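Local coordinates for protein Lys-gingipain catalytic subunit (Porphyromonas gingivalis, PDB 6I9A) that cleaves proteins after lysine as a secreted calcium-binding cysteine endopeptidase of the C25 family and may act as a virulence factor in periodontal disease, at residues Asp1-Leu9 with Trp330-Asn341. Residues are numbered along the deposited sequence; the frame is centred on the assembly and turned at random.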
loop_
_atom_site.group_PDB
_atom_site.type_symbol
_atom_site.label_atom_id
_atom_site.label_comp_id
_atom_site.label_asym_id
_atom_site.label_seq_id
_atom_site.Cartn_x
_atom_site.Cartn_y
_atom_site.Cartn_z
ATOM N N ASP A 1 18.546 -5.527 15.253
ATOM C CA ASP A 1 17.205 -5.503 15.823
ATOM C C ASP A 1 16.198 -5.871 14.755
ATOM O O ASP A 1 16.610 -6.218 13.642
ATOM C CB ASP A 1 16.918 -4.127 16.457
ATOM C CG ASP A 1 16.943 -2.968 15.479
ATOM O OD1 ASP A 1 16.867 -3.221 14.245
ATOM O OD2 ASP A 1 16.962 -1.800 15.939
ATOM N N VAL A 2 14.903 -5.812 15.054
ATOM C CA VAL A 2 13.917 -6.267 14.083
ATOM C C VAL A 2 13.952 -5.421 12.803
ATOM O O VAL A 2 13.670 -5.939 11.717
ATOM C CB VAL A 2 12.523 -6.321 14.700
ATOM C CG1 VAL A 2 11.951 -4.920 14.992
ATOM C CG2 VAL A 2 11.577 -7.151 13.832
ATOM N N TYR A 3 14.322 -4.141 12.937
ATOM C CA TYR A 3 14.371 -3.243 11.785
ATOM C C TYR A 3 15.468 -3.622 10.818
ATOM O O TYR A 3 15.287 -3.470 9.616
ATOM C CB TYR A 3 14.605 -1.815 12.265
ATOM C CG TYR A 3 13.469 -1.288 13.107
ATOM C CD1 TYR A 3 12.284 -0.878 12.524
ATOM C CD2 TYR A 3 13.579 -1.198 14.491
ATOM C CE1 TYR A 3 11.245 -0.372 13.291
ATOM C CE2 TYR A 3 12.530 -0.711 15.270
ATOM C CZ TYR A 3 11.389 -0.240 14.657
ATOM O OH TYR A 3 10.400 0.322 15.423
ATOM N N THR A 4 16.646 -4.055 11.321
ATOM C CA THR A 4 17.719 -4.479 10.402
ATOM C C THR A 4 17.465 -5.920 9.957
ATOM O O THR A 4 17.851 -6.287 8.839
ATOM C CB THR A 4 19.081 -4.314 11.086
ATOM O OG1 THR A 4 19.141 -5.136 12.245
ATOM C CG2 THR A 4 19.378 -2.914 11.484
ATOM N N ASP A 5 16.804 -6.743 10.770
ATOM C CA ASP A 5 16.487 -8.119 10.385
ATOM C C ASP A 5 15.471 -8.191 9.269
ATOM O O ASP A 5 15.554 -9.066 8.404
ATOM C CB ASP A 5 15.843 -8.891 11.561
ATOM C CG ASP A 5 16.692 -9.340 12.721
ATOM O OD1 ASP A 5 17.928 -9.203 12.634
ATOM O OD2 ASP A 5 16.100 -9.775 13.725
ATOM N N HIS A 6 14.462 -7.300 9.318
ATOM C CA HIS A 6 13.317 -7.380 8.433
ATOM C C HIS A 6 12.923 -6.043 7.912
ATOM O O HIS A 6 11.813 -5.553 8.203
ATOM C CB HIS A 6 12.127 -8.003 9.175
ATOM C CG HIS A 6 12.356 -9.422 9.526
ATOM N ND1 HIS A 6 12.438 -10.398 8.563
ATOM C CD2 HIS A 6 12.479 -9.991 10.738
ATOM C CE1 HIS A 6 12.632 -11.540 9.224
ATOM N NE2 HIS A 6 12.700 -11.322 10.534
ATOM N N GLY A 7 13.811 -5.463 7.132
ATOM C CA GLY A 7 13.519 -4.152 6.566
ATOM C C GLY A 7 12.574 -4.186 5.379
ATOM O O GLY A 7 12.037 -5.218 4.957
ATOM N N ASP A 8 12.389 -2.991 4.814
ATOM C CA ASP A 8 11.505 -2.785 3.658
ATOM C C ASP A 8 11.825 -3.833 2.573
ATOM O O ASP A 8 12.970 -3.944 2.135
ATOM C CB ASP A 8 11.819 -1.366 3.139
ATOM C CG ASP A 8 11.002 -0.836 1.972
ATOM O OD1 ASP A 8 10.048 -1.529 1.524
ATOM O OD2 ASP A 8 11.301 0.262 1.509
ATOM N N LEU A 9 10.800 -4.535 2.121
ATOM C CA LEU A 9 10.931 -5.565 1.074
ATOM C C LEU A 9 11.075 -4.990 -0.315
ATOM O O LEU A 9 11.386 -5.741 -1.253
ATOM C CB LEU A 9 9.719 -6.520 1.103
ATOM C CG LEU A 9 9.653 -7.430 2.338
ATOM C CD1 LEU A 9 8.456 -8.326 2.209
ATOM C CD2 LEU A 9 10.938 -8.285 2.472
ATOM N N TRP A 330 3.918 -2.523 7.120
ATOM C CA TRP A 330 5.092 -3.292 7.531
ATOM C C TRP A 330 5.793 -2.564 8.674
ATOM O O TRP A 330 6.130 -3.158 9.693
ATOM C CB TRP A 330 6.026 -3.405 6.318
ATOM C CG TRP A 330 7.193 -4.304 6.574
ATOM C CD1 TRP A 330 8.399 -3.953 7.096
ATOM C CD2 TRP A 330 7.275 -5.681 6.241
ATOM N NE1 TRP A 330 9.235 -5.074 7.129
ATOM C CE2 TRP A 330 8.562 -6.134 6.603
ATOM C CE3 TRP A 330 6.373 -6.576 5.685
ATOM C CZ2 TRP A 330 8.960 -7.475 6.409
ATOM C CZ3 TRP A 330 6.758 -7.879 5.493
ATOM C CH2 TRP A 330 8.029 -8.312 5.859
ATOM N N ALA A 331 6.053 -1.260 8.517
ATOM C CA ALA A 331 6.740 -0.462 9.541
ATOM C C ALA A 331 5.943 -0.469 10.849
ATOM O O ALA A 331 6.528 -0.564 11.934
ATOM C CB ALA A 331 6.931 0.968 9.028
ATOM N N GLY A 332 4.612 -0.341 10.773
ATOM C CA GLY A 332 3.807 -0.380 12.001
ATOM C C GLY A 332 3.967 -1.693 12.707
ATOM O O GLY A 332 4.179 -1.761 13.928
ATOM N N ASN A 333 3.902 -2.790 11.935
ATOM C CA ASN A 333 4.070 -4.100 12.554
ATOM C C ASN A 333 5.468 -4.305 13.104
ATOM O O ASN A 333 5.606 -4.935 14.159
ATOM C CB ASN A 333 3.722 -5.194 11.555
ATOM C CG ASN A 333 2.266 -5.285 11.169
ATOM O OD1 ASN A 333 1.388 -4.662 11.785
ATOM N ND2 ASN A 333 2.011 -6.066 10.097
ATOM N N LEU A 334 6.498 -3.735 12.451
ATOM C CA LEU A 334 7.843 -3.823 13.010
ATOM C C LEU A 334 7.914 -3.122 14.347
ATOM O O LEU A 334 8.543 -3.612 15.276
ATOM C CB LEU A 334 8.870 -3.172 12.075
ATOM C CG LEU A 334 9.201 -3.890 10.770
ATOM C CD1 LEU A 334 10.196 -3.028 9.995
ATOM C CD2 LEU A 334 9.849 -5.265 11.039
ATOM N N ALA A 335 7.270 -1.944 14.452
ATOM C CA ALA A 335 7.314 -1.208 15.717
ATOM C C ALA A 335 6.604 -2.000 16.824
ATOM O O ALA A 335 7.109 -2.040 17.964
ATOM C CB ALA A 335 6.660 0.163 15.527
ATOM N N ALA A 336 5.443 -2.606 16.520
ATOM C CA ALA A 336 4.768 -3.395 17.537
ATOM C C ALA A 336 5.648 -4.590 17.948
ATOM O O ALA A 336 5.623 -5.022 19.109
ATOM C CB ALA A 336 3.435 -3.880 16.990
ATOM N N THR A 337 6.426 -5.146 16.980
ATOM C CA THR A 337 7.299 -6.267 17.288
ATOM C C THR A 337 8.461 -5.776 18.137
ATOM O O THR A 337 8.848 -6.440 19.139
ATOM C CB THR A 337 7.811 -6.883 15.963
ATOM O OG1 THR A 337 6.674 -7.275 15.164
ATOM C CG2 THR A 337 8.623 -8.135 16.217
ATOM N N HIS A 338 9.079 -4.660 17.763
ATOM C CA HIS A 338 10.207 -4.123 18.500
ATOM C C HIS A 338 9.818 -3.828 19.936
ATOM O O HIS A 338 10.613 -4.070 20.868
ATOM C CB HIS A 338 10.729 -2.838 17.802
ATOM C CG HIS A 338 11.989 -2.323 18.362
ATOM N ND1 HIS A 338 13.138 -3.072 18.330
ATOM C CD2 HIS A 338 12.251 -1.120 18.919
ATOM C CE1 HIS A 338 14.084 -2.297 18.853
ATOM N NE2 HIS A 338 13.580 -1.103 19.213
ATOM N N ALA A 339 8.602 -3.302 20.170
ATOM C CA ALA A 339 8.125 -3.012 21.527
ATOM C C ALA A 339 8.212 -4.254 22.407
ATOM O O ALA A 339 8.663 -4.199 23.548
ATOM C CB ALA A 339 6.700 -2.479 21.442
ATOM N N GLY A 340 7.780 -5.409 21.857
ATOM C CA GLY A 340 7.892 -6.664 22.606
ATOM C C GLY A 340 9.349 -7.032 22.859
ATOM O O GLY A 340 9.727 -7.472 23.952
ATOM N N ASN A 341 10.198 -6.854 21.850
ATOM C CA ASN A 341 11.609 -7.233 21.971
ATOM C C ASN A 341 12.366 -6.429 22.995
ATOM O O ASN A 341 13.329 -6.930 23.581
ATOM C CB ASN A 341 12.331 -7.068 20.635
ATOM C CG ASN A 341 11.921 -8.074 19.611
ATOM O OD1 ASN A 341 11.298 -9.095 19.935
ATOM N ND2 ASN A 341 12.167 -7.799 18.332
HETATM O O HOH W 1 14.030 -5.585 17.838
#
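Y3 turns the edge of its ring to one face of the H338 imidazole, in an edge-to-face pair with planes at 60°. The centroids lie 5.0 Å apart. Y3 CE2 stands 3.5 Å from H338 CG. V2 CG1 lies over one face of the Y3 ring, 4.1 Å above its plane, toward the rim. L9 CG lies over one face of the W330 indole, toward the rim, 4.2 Å from the six-membered ring centroid, a CH-pi contact, while the H6 carbonyl sits at the indole edge. These contacts lay the N-terminal turn, helix 2-5, on helix 325-342 of the C25 catalytic domain.

V2 fits as a knob into the hole formed by L334, T337, H338 and N341. With V2 CG2 anti to its own N and CG1 at chi1 70°, the branches divide: CG2 meets L334 CD2 at 3.8 Å and CG1 packs on H338 CB. L334 also runs alongside the Y3 ring, whose hydroxyl passes by A335 to hydrogen-bond M310 and S309. The H6 ring leads off and stacks on F113, a ligand of a calcium ion.

Water 1 lies at the H338 ring edge, accepting from V2 N and N341 ND2 and bonding H338 ND1 at 2.7 Å. W330 NE1 donates to H6 O at 2.8 Å, nearly straight at 166°, with the oxygen in the indole plane but the nitrogen above the carbonyl plane.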